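PDB 6VVW: tautomerase from Advenella mimigardefordensis DPN7, which belongs to the tautomerase superfamily, whose members are built from beta-alpha-beta units and assemble into small oligomers, here a trimer. Local coordinates for residues 25-33 / 76-87. Numbering follows the deposited sequence.
Sequences TKVIEQTLN and VKANFLAAINKT
With CG anti to its carbonyl carbon (chi1 -78°), Phe80 swings its ring out toward the 25-33 segment, where Thr31, with chi1 37°, tucks OG1 between backbone N and carbonyl carbon and brings Thr31 CG2 to 3.7 Å from Phe80 CA. The outcome is a CH-pi contact in which Thr31 CB sits 3.5 Å from the centroid of the Phe80 ring, almost on the ring normal. Thr31 OG1 lies over the same face, 3.5 Å from Phe80 CE2, and also approaches the carbonyl of Ile28, although the acceptor of its proton is not settled. One turn back, Val27 divides its two methyls between neighbours: Val27 CG1, anti to the backbone N, meets Ile84 CG1 at 3.7 Å and Ala83 CB at 3.8 Å, while CG2 reaches Thr87 OG1. Thr87 OG1 donates to Ala83 O at 3.2 Å, entering from the opposite face of the carbonyl to Thr87 N, so the one oxygen takes two bonds. The segments belong to helices 16-30 and 74-92, whose stretches 25-30 and 76-87 run nearly antiparallel (157°), their axes 9.9 Å apart at closest; both helices pack on the four-stranded mixed sheet, as in the two beta-alpha-beta units of a tautomerase-superfamily subunit. Ile28 faces Ile41 of strand 40-43, whereas Phe80 and Ile84 rest on Leu68 and Ile64 of strand 62-69; deeper between the helices, Ile28 CG2 approaches Phe80 obliquely. In the loop that follows helix 16-30, Leu32 CD1 crosses over to Val76 CG2 at 3.7 Å.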
loop_
_atom_site.group_PDB
_atom_site.type_symbol
_atom_site.label_atom_id
_atom_site.label_comp_id
_atom_site.label_asym_id
_atom_site.label_seq_id
_atom_site.Cartn_x
_atom_site.Cartn_y
_atom_site.Cartn_z
ATOM N N THR A 25 16.050 -8.015 4.685
ATOM C CA THR A 25 15.954 -9.356 4.131
ATOM C C THR A 25 16.506 -10.384 5.108
ATOM O O THR A 25 15.814 -11.336 5.488
ATOM C CB THR A 25 16.699 -9.415 2.804
ATOM O OG1 THR A 25 16.141 -8.457 1.906
ATOM C CG2 THR A 25 16.554 -10.769 2.203
ATOM N N LYS A 26 17.745 -10.187 5.559
ATOM C CA LYS A 26 18.369 -11.171 6.440
ATOM C C LYS A 26 17.566 -11.386 7.722
ATOM O O LYS A 26 17.594 -12.482 8.300
ATOM C CB LYS A 26 19.798 -10.733 6.759
ATOM C CG LYS A 26 20.691 -11.836 7.300
ATOM C CD LYS A 26 21.591 -12.458 6.231
ATOM C CE LYS A 26 22.725 -13.260 6.906
ATOM N NZ LYS A 26 23.752 -13.816 5.968
ATOM N N VAL A 27 16.834 -10.363 8.169
ATOM C CA VAL A 27 15.991 -10.482 9.351
ATOM C C VAL A 27 14.657 -11.108 8.984
ATOM O O VAL A 27 14.017 -11.749 9.836
ATOM C CB VAL A 27 15.799 -9.107 10.024
ATOM C CG1 VAL A 27 14.494 -9.018 10.783
ATOM C CG2 VAL A 27 16.926 -8.814 10.978
ATOM N N ILE A 28 14.238 -10.990 7.722
ATOM C CA ILE A 28 12.995 -11.632 7.325
ATOM C C ILE A 28 13.187 -13.140 7.212
ATOM O O ILE A 28 12.315 -13.915 7.618
ATOM C CB ILE A 28 12.446 -11.015 6.038
ATOM C CG1 ILE A 28 11.914 -9.628 6.353
ATOM C CG2 ILE A 28 11.298 -11.820 5.567
ATOM C CD1 ILE A 28 11.161 -9.020 5.251
ATOM N N GLU A 29 14.335 -13.590 6.704
ATOM C CA GLU A 29 14.687 -14.987 6.908
ATOM C C GLU A 29 14.784 -15.292 8.394
ATOM O O GLU A 29 14.121 -16.196 8.911
ATOM C CB GLU A 29 16.024 -15.334 6.277
ATOM C CG GLU A 29 16.458 -14.603 5.060
ATOM C CD GLU A 29 17.962 -14.730 4.913
ATOM O OE1 GLU A 29 18.676 -14.165 5.766
ATOM O OE2 GLU A 29 18.425 -15.460 3.997
ATOM N N GLN A 30 15.626 -14.538 9.098
ATOM C CA GLN A 30 15.916 -14.784 10.503
ATOM C C GLN A 30 14.649 -14.852 11.340
ATOM O O GLN A 30 14.687 -15.260 12.507
ATOM C CB GLN A 30 16.839 -13.693 11.045
ATOM C CG GLN A 30 18.312 -14.031 10.984
ATOM C CD GLN A 30 19.128 -13.097 11.828
ATOM O OE1 GLN A 30 18.634 -12.072 12.289
ATOM N NE2 GLN A 30 20.376 -13.453 12.065
ATOM N N THR A 31 13.525 -14.449 10.748
ATOM C CA THR A 31 12.210 -14.438 11.385
ATOM C C THR A 31 11.329 -15.576 10.891
ATOM O O THR A 31 10.146 -15.370 10.611
ATOM C CB THR A 31 11.538 -13.101 11.138
ATOM O OG1 THR A 31 11.870 -12.679 9.807
ATOM C CG2 THR A 31 12.019 -12.068 12.167
ATOM N N LEU A 32 11.926 -16.767 10.740
ATOM C CA LEU A 32 11.275 -18.042 10.438
ATOM C C LEU A 32 10.447 -18.037 9.155
ATOM O O LEU A 32 9.761 -17.061 8.834
ATOM C CB LEU A 32 10.406 -18.488 11.624
ATOM C CG LEU A 32 11.090 -19.277 12.752
ATOM C CD1 LEU A 32 10.501 -18.928 14.129
ATOM C CD2 LEU A 32 11.027 -20.779 12.524
ATOM N N ASN A 33 10.502 -19.157 8.433
ATOM C CA ASN A 33 9.840 -19.368 7.146
ATOM C C ASN A 33 10.333 -18.396 6.089
ATOM O O ASN A 33 11.030 -17.422 6.399
ATOM C CB ASN A 33 8.318 -19.248 7.250
ATOM C CG ASN A 33 7.685 -20.407 7.961
ATOM O OD1 ASN A 33 7.761 -21.558 7.508
ATOM N ND2 ASN A 33 7.028 -20.114 9.079
ATOM N N VAL A 76 5.651 -15.293 16.314
ATOM C CA VAL A 76 6.667 -15.056 15.306
ATOM C C VAL A 76 6.430 -13.707 14.653
ATOM O O VAL A 76 7.378 -12.959 14.396
ATOM C CB VAL A 76 6.722 -16.203 14.284
ATOM C CG1 VAL A 76 5.623 -16.082 13.258
ATOM C CG2 VAL A 76 8.070 -16.208 13.611
ATOM N N LYS A 77 5.167 -13.347 14.418
ATOM C CA LYS A 77 4.874 -12.009 13.927
ATOM C C LYS A 77 5.368 -10.970 14.913
ATOM O O LYS A 77 6.110 -10.044 14.554
ATOM C CB LYS A 77 3.379 -11.858 13.704
ATOM C CG LYS A 77 2.792 -12.843 12.748
ATOM C CD LYS A 77 1.283 -12.659 12.732
ATOM C CE LYS A 77 0.583 -13.644 11.804
ATOM N NZ LYS A 77 -0.879 -13.761 12.134
ATOM N N ALA A 78 4.989 -11.131 16.177
ATOM C CA ALA A 78 5.565 -10.339 17.250
ATOM C C ALA A 78 7.078 -10.334 17.203
ATOM O O ALA A 78 7.701 -9.446 17.784
ATOM C CB ALA A 78 5.106 -10.876 18.605
ATOM N N ASN A 79 7.693 -11.305 16.542
ATOM C CA ASN A 79 9.140 -11.313 16.515
ATOM C C ASN A 79 9.671 -10.472 15.370
ATOM O O ASN A 79 10.596 -9.670 15.573
ATOM C CB ASN A 79 9.652 -12.749 16.431
ATOM C CG ASN A 79 9.681 -13.429 17.782
ATOM O OD1 ASN A 79 8.952 -13.042 18.700
ATOM N ND2 ASN A 79 10.536 -14.435 17.926
ATOM N N PHE A 80 9.090 -10.651 14.178
ATOM C CA PHE A 80 9.271 -9.721 13.072
ATOM C C PHE A 80 9.288 -8.291 13.562
ATOM O O PHE A 80 10.235 -7.541 13.320
ATOM C CB PHE A 80 8.134 -9.840 12.068
ATOM C CG PHE A 80 8.231 -10.997 11.155
ATOM C CD1 PHE A 80 7.928 -12.267 11.595
ATOM C CD2 PHE A 80 8.550 -10.815 9.837
ATOM C CE1 PHE A 80 7.971 -13.334 10.737
ATOM C CE2 PHE A 80 8.600 -11.880 8.973
ATOM C CZ PHE A 80 8.314 -13.145 9.419
ATOM N N LEU A 81 8.206 -7.900 14.231
ATOM C CA LEU A 81 8.037 -6.504 14.610
ATOM C C LEU A 81 9.217 -5.989 15.425
ATOM O O LEU A 81 9.694 -4.868 15.205
ATOM C CB LEU A 81 6.725 -6.345 15.380
ATOM C CG LEU A 81 5.562 -6.951 14.606
ATOM C CD1 LEU A 81 4.220 -6.752 15.298
ATOM C CD2 LEU A 81 5.557 -6.344 13.235
ATOM N N ALA A 82 9.720 -6.805 16.351
ATOM C CA ALA A 82 10.772 -6.353 17.255
ATOM C C ALA A 82 12.125 -6.294 16.556
ATOM O O ALA A 82 12.876 -5.321 16.711
ATOM C CB ALA A 82 10.829 -7.277 18.468
ATOM N N ALA A 83 12.463 -7.324 15.776
ATOM C CA ALA A 83 13.753 -7.283 15.098
ATOM C C ALA A 83 13.758 -6.286 13.950
ATOM O O ALA A 83 14.815 -5.765 13.598
ATOM C CB ALA A 83 14.133 -8.662 14.580
ATOM N N ILE A 84 12.598 -6.010 13.356
ATOM C CA ILE A 84 12.512 -5.162 12.171
ATOM C C ILE A 84 12.455 -3.698 12.563
ATOM O O ILE A 84 12.985 -2.831 11.846
ATOM C CB ILE A 84 11.299 -5.576 11.322
ATOM C CG1 ILE A 84 11.665 -6.686 10.346
ATOM C CG2 ILE A 84 10.747 -4.427 10.555
ATOM C CD1 ILE A 84 10.471 -7.514 9.908
ATOM N N ASN A 85 11.817 -3.396 13.695
ATOM C CA ASN A 85 12.045 -2.106 14.331
ATOM C C ASN A 85 13.505 -1.966 14.754
ATOM O O ASN A 85 14.088 -0.885 14.631
ATOM C CB ASN A 85 11.090 -1.945 15.515
ATOM C CG ASN A 85 11.278 -0.648 16.260
ATOM O OD1 ASN A 85 12.187 -0.520 17.074
ATOM N ND2 ASN A 85 10.393 0.309 16.022
ATOM N N LYS A 86 14.124 -3.051 15.231
ATOM C CA LYS A 86 15.537 -2.997 15.590
ATOM C C LYS A 86 16.388 -2.598 14.395
ATOM O O LYS A 86 17.233 -1.704 14.489
ATOM C CB LYS A 86 15.994 -4.349 16.137
ATOM C CG LYS A 86 17.451 -4.398 16.604
ATOM C CD LYS A 86 17.536 -4.847 18.048
ATOM C CE LYS A 86 17.107 -3.707 18.967
ATOM N NZ LYS A 86 17.193 -3.990 20.426
ATOM N N THR A 87 16.174 -3.252 13.258
ATOM C CA THR A 87 16.978 -2.998 12.066
ATOM C C THR A 87 16.707 -1.611 11.510
ATOM O O THR A 87 17.640 -0.860 11.183
ATOM C CB THR A 87 16.675 -4.066 11.011
ATOM O OG1 THR A 87 17.171 -5.328 11.455
ATOM C CG2 THR A 87 17.315 -3.731 9.676
#